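Local atomic coordinates of adenosine monophosphate-protein transferase (Bartonella henselae str. Houston-1, PDB entry 5NH2), a protein that transfers AMP from ATP to tyrosine or threonine residues of host target proteins, acting through its Fic domain as a secreted virulence factor of the bacterium. Residues R216-F221 against Y266-I271; L131-F136 against A172-N177. All coordinates share one frame; numbering follows the deposited sequence.

Contact 1: R216-F221 against Y266-I271; sequences RLLKEF and YIIGNI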
ATOM      1  N   ARG A 216       6.339  -1.439  15.919  1.00 45.29           N
ATOM      2  CA  ARG A 216       7.717  -1.795  16.270  1.00 47.15           C
ATOM      3  C   ARG A 216       7.968  -3.280  16.031  1.00 44.45           C
ATOM      4  O   ARG A 216       9.033  -3.663  15.529  1.00 36.31           O
ATOM      5  CB  ARG A 216       8.020  -1.498  17.748  1.00 49.38           C
ATOM      6  CG  ARG A 216       7.954  -0.096  18.270  1.00 50.08           C
ATOM      7  CD  ARG A 216       8.705   0.013  19.660  1.00 56.77           C
ATOM      8  NE  ARG A 216       7.925  -0.391  20.848  1.00 61.18           N
ATOM      9  CZ  ARG A 216       7.880  -1.627  21.373  1.00 69.19           C
ATOM     10  NH1 ARG A 216       8.567  -2.623  20.828  1.00 74.15           N
ATOM     11  NH2 ARG A 216       7.144  -1.883  22.454  1.00 68.70           N
ATOM     12  N   LEU A 217       6.994  -4.125  16.430  1.00 43.00           N
ATOM     13  CA  LEU A 217       7.122  -5.573  16.361  1.00 41.15           C
ATOM     14  C   LEU A 217       7.195  -6.048  14.921  1.00 45.13           C
ATOM     15  O   LEU A 217       8.054  -6.877  14.575  1.00 44.61           O
ATOM     16  CB  LEU A 217       5.932  -6.226  17.066  1.00 40.57           C
ATOM     17  CG  LEU A 217       5.787  -5.905  18.550  1.00 38.52           C
ATOM     18  CD1 LEU A 217       4.562  -6.585  19.121  1.00 39.83           C
ATOM     19  CD2 LEU A 217       7.050  -6.255  19.345  1.00 42.64           C
ATOM     20  N   LEU A 218       6.309  -5.513  14.063  1.00 38.71           N
ATOM     21  CA  LEU A 218       6.294  -5.953  12.673  1.00 36.73           C
ATOM     22  C   LEU A 218       7.485  -5.395  11.910  1.00 38.81           C
ATOM     23  O   LEU A 218       8.015  -6.060  11.013  1.00 37.35           O
ATOM     24  CB  LEU A 218       5.003  -5.529  11.992  1.00 35.32           C
ATOM     25  CG  LEU A 218       3.813  -6.382  12.306  1.00 37.72           C
ATOM     26  CD1 LEU A 218       2.571  -5.639  11.838  1.00 38.28           C
ATOM     27  CD2 LEU A 218       3.938  -7.712  11.575  1.00 40.36           C
ATOM     28  N   LYS A 219       7.888  -4.163  12.224  1.00 41.51           N
ATOM     29  CA  LYS A 219       9.152  -3.620  11.706  1.00 45.91           C
ATOM     30  C   LYS A 219      10.354  -4.541  11.984  1.00 46.58           C
ATOM     31  O   LYS A 219      11.146  -4.860  11.075  1.00 35.65           O
ATOM     32  CB  LYS A 219       9.408  -2.244  12.309  1.00 47.63           C
ATOM     33  CG  LYS A 219       8.686  -1.128  11.605  1.00 47.73           C
ATOM     34  CD  LYS A 219       9.249   0.213  12.062  1.00 45.72           C
ATOM     35  CE  LYS A 219       8.562   1.376  11.358  1.00 44.58           C
ATOM     36  NZ  LYS A 219       9.280   2.669  11.554  1.00 42.95           N
ATOM     37  N   GLU A 220      10.513  -4.968  13.242  1.00 44.41           N
ATOM     38  CA  GLU A 220      11.597  -5.901  13.535  1.00 38.24           C
ATOM     39  C   GLU A 220      11.444  -7.177  12.738  1.00 45.29           C
ATOM     40  O   GLU A 220      12.418  -7.650  12.138  1.00 48.25           O
ATOM     41  CB  GLU A 220      11.642  -6.219  15.015  1.00 42.10           C
ATOM     42  CG  GLU A 220      12.658  -7.211  15.412  1.00 46.06           C
ATOM     43  CD  GLU A 220      12.524  -7.560  16.875  1.00 55.66           C
ATOM     44  OE1 GLU A 220      13.161  -6.879  17.704  1.00 64.34           O
ATOM     45  OE2 GLU A 220      11.748  -8.486  17.201  1.00 56.04           O
ATOM     46  N   PHE A 221      10.218  -7.736  12.683  1.00 44.47           N
ATOM     47  CA  PHE A 221      10.064  -9.032  12.025  1.00 36.50           C
ATOM     48  C   PHE A 221      10.390  -8.937  10.540  1.00 37.71           C
ATOM     49  O   PHE A 221      11.026  -9.837   9.975  1.00 40.33           O
ATOM     50  CB  PHE A 221       8.652  -9.586  12.202  1.00 33.04           C
ATOM     51  CG  PHE A 221       8.383 -10.785  11.329  1.00 35.64           C
ATOM     52  CD1 PHE A 221       8.848 -12.040  11.681  1.00 36.55           C
ATOM     53  CD2 PHE A 221       7.723 -10.651  10.141  1.00 36.98           C
ATOM     54  CE1 PHE A 221       8.606 -13.146  10.874  1.00 41.87           C
ATOM     55  CE2 PHE A 221       7.493 -11.751   9.310  1.00 36.46           C
ATOM     56  CZ  PHE A 221       7.929 -12.999   9.683  1.00 37.60           C
ATOM     57  N   TYR A 266       2.406 -16.278   9.881  1.00 37.01           N
ATOM     58  CA  TYR A 266       3.284 -15.721  10.922  1.00 39.04           C
ATOM     59  C   TYR A 266       2.503 -14.809  11.886  1.00 40.16           C
ATOM     60  O   TYR A 266       1.921 -13.795  11.463  1.00 38.05           O
ATOM     61  CB  TYR A 266       4.450 -14.947  10.307  1.00 39.74           C
ATOM     62  CG  TYR A 266       5.408 -15.794   9.535  1.00 45.10           C
ATOM     63  CD1 TYR A 266       6.319 -16.603  10.187  1.00 58.51           C
ATOM     64  CD2 TYR A 266       5.424 -15.768   8.153  1.00 47.79           C
ATOM     65  CE1 TYR A 266       7.216 -17.387   9.477  1.00 66.17           C
ATOM     66  CE2 TYR A 266       6.317 -16.532   7.436  1.00 57.34           C
ATOM     67  CZ  TYR A 266       7.201 -17.343   8.105  1.00 65.39           C
ATOM     68  OH  TYR A 266       8.080 -18.113   7.399  1.00 76.89           O
ATOM     69  N   ILE A 267       2.541 -15.153  13.181  1.00 39.87           N
ATOM     70  CA  ILE A 267       1.883 -14.437  14.276  1.00 37.45           C
ATOM     71  C   ILE A 267       2.974 -13.793  15.126  1.00 43.42           C
ATOM     72  O   ILE A 267       3.783 -14.505  15.736  1.00 44.17           O
ATOM     73  CB  ILE A 267       1.023 -15.386  15.138  1.00 34.93           C
ATOM     74  CG1 ILE A 267       0.196 -16.326  14.260  1.00 34.04           C
ATOM     75  CG2 ILE A 267       0.094 -14.608  16.033  1.00 35.23           C
ATOM     76  CD1 ILE A 267      -0.700 -15.583  13.241  1.00 31.42           C
ATOM     77  N   ILE A 268       3.002 -12.446  15.195  1.00 47.60           N
ATOM     78  CA  ILE A 268       4.010 -11.722  15.979  1.00 48.50           C
ATOM     79  C   ILE A 268       3.412 -11.335  17.325  1.00 47.55           C
ATOM     80  O   ILE A 268       2.242 -10.947  17.411  1.00 39.44           O
ATOM     81  CB  ILE A 268       4.545 -10.470  15.245  1.00 48.01           C
ATOM     82  CG1 ILE A 268       4.881 -10.770  13.779  1.00 46.14           C
ATOM     83  CG2 ILE A 268       5.807  -9.907  15.955  1.00 39.67           C
ATOM     84  CD1 ILE A 268       5.712 -11.968  13.597  1.00 42.66           C
ATOM     85  N   GLY A 269       4.225 -11.432  18.390  1.00 50.33           N
ATOM     86  CA  GLY A 269       3.806 -11.005  19.710  1.00 41.03           C
ATOM     87  C   GLY A 269       4.957 -10.401  20.468  1.00 42.72           C
ATOM     88  O   GLY A 269       6.125 -10.485  20.059  1.00 41.96           O
ATOM     89  N   ASN A 270       4.623  -9.765  21.589  1.00 43.40           N
ATOM     90  CA  ASN A 270       5.600  -9.062  22.401  1.00 49.28           C
ATOM     91  C   ASN A 270       6.350 -10.060  23.275  1.00 54.66           C
ATOM     92  O   ASN A 270       5.724 -10.947  23.860  1.00 61.74           O
ATOM     93  CB  ASN A 270       4.875  -8.036  23.262  1.00 54.09           C
ATOM     94  CG  ASN A 270       5.798  -7.010  23.845  1.00 61.34           C
ATOM     95  OD1 ASN A 270       6.738  -7.336  24.575  1.00 61.53           O
ATOM     96  ND2 ASN A 270       5.541  -5.744  23.517  1.00 66.31           N
ATOM     97  N   ILE A 271       7.680  -9.922  23.378  1.00 55.71           N
ATOM     98  CA  ILE A 271       8.467 -10.871  24.186  1.00 62.52           C
ATOM     99  C   ILE A 271       8.066 -10.823  25.662  1.00 62.86           C
ATOM    100  O   ILE A 271       8.044 -11.860  26.335  1.00 55.17           O
ATOM    101  CB  ILE A 271       9.977 -10.615  24.036  1.00 61.14           C
ATOM    102  CG1 ILE A 271      10.269  -9.184  24.416  1.00 57.19           C
ATOM    103  CG2 ILE A 271      10.442 -10.862  22.627  1.00 60.23           C
ATOM    104  CD1 ILE A 271      11.647  -8.854  24.221  1.00 59.22           C
TER
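Phe221 meets two residues of strand 265-270, Ile268 over one face of its ring and Tyr266 at its CZ end, in a helix-on-sheet packing where helix 212-227 leans on the OB-type intracellular delivery domain. The short axes pass 8.5 Å apart and run at 126°. Leu217 and Leu218, and Phe221 one turn later, share one isoleucine. With its CG anti to the backbone N (chi1 169°), Phe221 reaches along the strand toward Tyr266. Ile268 CD1 sits over the Phe221 face, 4.0 Å from the ring centroid, a CH-pi contact displaced toward the rim near CG and CD1. At the other end of the same ring, Phe221 CZ stands above the Tyr266 ring, 3.8 Å from Tyr266 CG; the two planes are inclined at 46°.

The other branch of Ile268, CG2, meets Leu217 CB at 3.8 Å, while CG1, the carbon that bears CD1, is touched obliquely by Leu218 CD2 at 3.9 Å. Val237 and Val239 of the neighbouring strand continue this apolar surface under Leu218. At the more exposed end, the Arg216 guanidinium comes near the Asn270 amide but is paired with Glu213 and Glu256, and Asn270 OD1 accepts from Asp272 N. Beside it, Leu217 CD1 rests against the backbone, 4.0 Å from Asn270 N.

Contact 2: L131-F136 against A172-N177; sequences LTREEF and AGHQLN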
ATOM      1  N   LEU A 131      -9.676  13.145  16.430  1.00 47.07           N
ATOM      2  CA  LEU A 131     -10.188  11.853  16.858  1.00 46.61           C
ATOM      3  C   LEU A 131      -9.055  11.097  17.532  1.00 46.29           C
ATOM      4  O   LEU A 131      -7.879  11.341  17.244  1.00 49.75           O
ATOM      5  CB  LEU A 131     -10.730  11.034  15.663  1.00 39.50           C
ATOM      6  CG  LEU A 131     -11.900  11.686  14.935  1.00 45.28           C
ATOM      7  CD1 LEU A 131     -12.412  10.943  13.654  1.00 37.42           C
ATOM      8  CD2 LEU A 131     -13.045  11.958  15.963  1.00 46.91           C
ATOM      9  N   THR A 132      -9.408  10.150  18.404  1.00 42.25           N
ATOM     10  CA  THR A 132      -8.416   9.178  18.869  1.00 46.85           C
ATOM     11  C   THR A 132      -8.050   8.220  17.731  1.00 41.82           C
ATOM     12  O   THR A 132      -8.683   8.211  16.676  1.00 46.72           O
ATOM     13  CB  THR A 132      -8.959   8.341  20.026  1.00 48.72           C
ATOM     14  OG1 THR A 132     -10.068   7.556  19.553  1.00 42.01           O
ATOM     15  CG2 THR A 132      -9.387   9.197  21.170  1.00 46.07           C
ATOM     16  N   ARG A 133      -7.047   7.361  17.975  1.00 43.22           N
ATOM     17  CA  ARG A 133      -6.608   6.415  16.945  1.00 41.92           C
ATOM     18  C   ARG A 133      -7.718   5.424  16.572  1.00 46.08           C
ATOM     19  O   ARG A 133      -7.933   5.136  15.380  1.00 50.63           O
ATOM     20  CB  ARG A 133      -5.351   5.649  17.390  1.00 39.32           C
ATOM     21  CG  ARG A 133      -4.754   4.694  16.256  1.00 34.70           C
ATOM     22  CD  ARG A 133      -3.478   4.055  16.728  1.00 43.31           C
ATOM     23  NE  ARG A 133      -3.730   3.290  17.939  1.00 44.11           N
ATOM     24  CZ  ARG A 133      -4.198   2.048  17.930  1.00 43.30           C
ATOM     25  NH1 ARG A 133      -4.422   1.410  16.770  1.00 36.00           N
ATOM     26  NH2 ARG A 133      -4.422   1.436  19.073  1.00 45.18           N
ATOM     27  N   GLU A 134      -8.438   4.905  17.569  1.00 40.64           N
ATOM     28  CA  GLU A 134      -9.486   3.922  17.309  1.00 40.03           C
ATOM     29  C   GLU A 134     -10.645   4.538  16.530  1.00 39.47           C
ATOM     30  O   GLU A 134     -11.127   3.957  15.552  1.00 43.57           O
ATOM     31  CB  GLU A 134      -9.972   3.339  18.625  1.00 41.84           C
ATOM     32  CG  GLU A 134      -9.187   2.135  19.047  1.00 52.17           C
ATOM     33  CD  GLU A 134      -8.008   2.497  19.906  1.00 70.78           C
ATOM     34  OE1 GLU A 134      -7.729   3.721  20.055  1.00 77.80           O
ATOM     35  OE2 GLU A 134      -7.369   1.553  20.434  1.00 76.34           O
ATOM     36  N   GLU A 135     -11.080   5.732  16.939  1.00 46.37           N
ATOM     37  CA  GLU A 135     -12.103   6.476  16.199  1.00 45.36           C
ATOM     38  C   GLU A 135     -11.697   6.696  14.734  1.00 40.50           C
ATOM     39  O   GLU A 135     -12.435   6.336  13.799  1.00 41.92           O
ATOM     40  CB  GLU A 135     -12.357   7.815  16.903  1.00 43.24           C
ATOM     41  CG  GLU A 135     -12.784   7.686  18.341  1.00 49.21           C
ATOM     42  CD  GLU A 135     -12.860   9.043  19.100  1.00 57.03           C
ATOM     43  OE1 GLU A 135     -12.150  10.007  18.708  1.00 54.09           O
ATOM     44  OE2 GLU A 135     -13.628   9.138  20.099  1.00 59.39           O
ATOM     45  N   PHE A 136     -10.522   7.310  14.524  1.00 35.58           N
ATOM     46  CA  PHE A 136     -10.006   7.520  13.184  1.00 36.10           C
ATOM     47  C   PHE A 136     -10.041   6.225  12.389  1.00 38.94           C
ATOM     48  O   PHE A 136     -10.568   6.204  11.279  1.00 42.27           O
ATOM     49  CB  PHE A 136      -8.587   8.088  13.212  1.00 32.90           C
ATOM     50  CG  PHE A 136      -7.955   8.209  11.836  1.00 31.46           C
ATOM     51  CD1 PHE A 136      -8.155   9.335  11.059  1.00 31.59           C
ATOM     52  CD2 PHE A 136      -7.157   7.179  11.327  1.00 37.05           C
ATOM     53  CE1 PHE A 136      -7.596   9.423   9.787  1.00 39.30           C
ATOM     54  CE2 PHE A 136      -6.570   7.264  10.055  1.00 36.38           C
ATOM     55  CZ  PHE A 136      -6.794   8.391   9.279  1.00 35.58           C
ATOM     56  N   ALA A 172      -4.402  13.831  10.286  1.00 44.48           N
ATOM     57  CA  ALA A 172      -5.268  13.665  11.449  1.00 44.29           C
ATOM     58  C   ALA A 172      -4.494  13.306  12.710  1.00 46.67           C
ATOM     59  O   ALA A 172      -5.108  13.115  13.762  1.00 44.94           O
ATOM     60  CB  ALA A 172      -6.324  12.597  11.178  1.00 42.07           C
ATOM     61  N   GLY A 173      -3.172  13.205  12.630  1.00 44.93           N
ATOM     62  CA  GLY A 173      -2.360  12.933  13.793  1.00 37.48           C
ATOM     63  C   GLY A 173      -2.146  11.471  14.109  1.00 41.70           C
ATOM     64  O   GLY A 173      -1.854  11.141  15.270  1.00 40.34           O
ATOM     65  N   HIS A 174      -2.285  10.585  13.128  1.00 33.23           N
ATOM     66  CA  HIS A 174      -2.083   9.147  13.322  1.00 40.45           C
ATOM     67  C   HIS A 174      -1.210   8.638  12.186  1.00 44.95           C
ATOM     68  O   HIS A 174      -0.625   9.435  11.442  1.00 52.38           O
ATOM     69  CB  HIS A 174      -3.419   8.392  13.379  1.00 38.32           C
ATOM     70  CG  HIS A 174      -4.400   9.018  14.315  1.00 42.13           C
ATOM     71  ND1 HIS A 174      -4.249   8.973  15.684  1.00 43.41           N
ATOM     72  CD2 HIS A 174      -5.501   9.771  14.080  1.00 45.56           C
ATOM     73  CE1 HIS A 174      -5.226   9.660  16.255  1.00 43.79           C
ATOM     74  NE2 HIS A 174      -6.003  10.150  15.304  1.00 46.62           N
ATOM     75  N   GLN A 175      -1.061   7.330  12.074  1.00 45.91           N
ATOM     76  CA  GLN A 175      -0.274   6.766  10.992  1.00 44.15           C
ATOM     77  C   GLN A 175      -0.895   5.455  10.554  1.00 37.91           C
ATOM     78  O   GLN A 175      -1.569   4.768  11.337  1.00 37.70           O
ATOM     79  CB  GLN A 175       1.204   6.553  11.391  1.00 48.33           C
ATOM     80  CG  GLN A 175       1.428   5.626  12.577  1.00 52.64           C
ATOM     81  CD  GLN A 175       2.885   5.662  13.043  1.00 54.65           C
ATOM     82  OE1 GLN A 175       3.797   5.362  12.267  1.00 52.63           O
ATOM     83  NE2 GLN A 175       3.108   6.042  14.298  1.00 52.03           N
ATOM     84  N   LEU A 176      -0.655   5.127   9.286  1.00 30.24           N
ATOM     85  CA  LEU A 176      -1.029   3.852   8.690  1.00 37.10           C
ATOM     86  C   LEU A 176       0.211   3.364   7.949  1.00 41.00           C
ATOM     87  O   LEU A 176       0.618   3.966   6.947  1.00 33.63           O
ATOM     88  CB  LEU A 176      -2.234   4.024   7.739  1.00 24.34           C
ATOM     89  CG  LEU A 176      -3.538   4.300   8.474  1.00 34.56           C
ATOM     90  CD1 LEU A 176      -4.720   4.606   7.514  1.00 31.59           C
ATOM     91  CD2 LEU A 176      -3.928   3.132   9.414  1.00 27.97           C
ATOM     92  N   ASN A 177       0.817   2.275   8.407  1.00 37.09           N
ATOM     93  CA  ASN A 177       2.091   1.878   7.806  1.00 29.41           C
ATOM     94  C   ASN A 177       1.859   0.643   6.944  1.00 32.34           C
ATOM     95  O   ASN A 177       2.023  -0.492   7.408  1.00 35.77           O
ATOM     96  CB  ASN A 177       3.156   1.637   8.884  1.00 29.58           C
ATOM     97  CG  ASN A 177       4.561   1.594   8.299  1.00 37.82           C
ATOM     98  OD1 ASN A 177       4.738   1.234   7.118  1.00 35.59           O
ATOM     99  ND2 ASN A 177       5.558   1.953   9.104  1.00 35.82           N
TER
HETATM  100  O   HOH W   1      -7.619  12.271  14.231  1.00 39.56           O
HETATM  101  O   HOH W   2      -5.664  13.287  17.138  1.00 54.52           O
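Leu131 O receives the imidazole N-H of His174, with NE2 2.9 Å from the oxygen, and a proton from water 2 at 3.0 Å. This doubly gripped carbonyl lies just ahead of a capping box in the Fic domain: Thr132 is the N-cap of helix 133-150, its N donates to Glu135 OE1, and Glu135 N returns a weak bond to Thr132 OG1. The histidine bond is bent, 133° at the hydrogen; Leu131 O lies in the imidazole plane, yet NE2 stands above the carbonyl plane. Water 1 bridges further, accepting from Leu131 N and placed to donate to Ala172 O at 2.7 Å; it also lies 2.9 Å from His174 NE2, the direction of that bond being open.

His174 follows the Schellman motif at Gly173 that ends helix 157-171. Its CG is anti to the carbonyl carbon (chi1 -49°), which sends the imidazole across to the helix start, where Arg133 CA covers one ring face in a CH-pi contact, 3.9 Å from the centroid. The Phe136 and His174 side chains run alongside with opposed directions, their ring planes inclined at 37°, with Phe136 CB 3.6 Å from His174 CD2. Arg133 turns its guanidinium away to Glu207 and Ser210. Leu168 and Ala169 also pack on Phe136, whose ring meets the loop at two further points: Ala172 CB approaches CE1 obliquely at 3.7 Å, and Leu176 CD1 comes to the ring edge at CE2.

From the N terminus, contact 2 comes first: the chain enters helix 133-150 at residues 131-136, runs through that helix and helix 157-171, then returns at 172-177, closing an almost wholly helical loop within the Fic domain. Helices 183-196 and 200-208 follow before contact 1 opens on helix 212-227 and closes at 266-271, after a run that includes strands 237-239, 245-253 and 257-262. The two loops are therefore in series, neither enclosing nor crossing the other. Contact 2 ties successive Fic helices at their ends, whereas contact 1 joins helix 212-227 to the intracellular delivery domain. Their centres are about 21 Å apart, yet they touch where Lys219 CE packs 3.8 Å from Asn177 ND2.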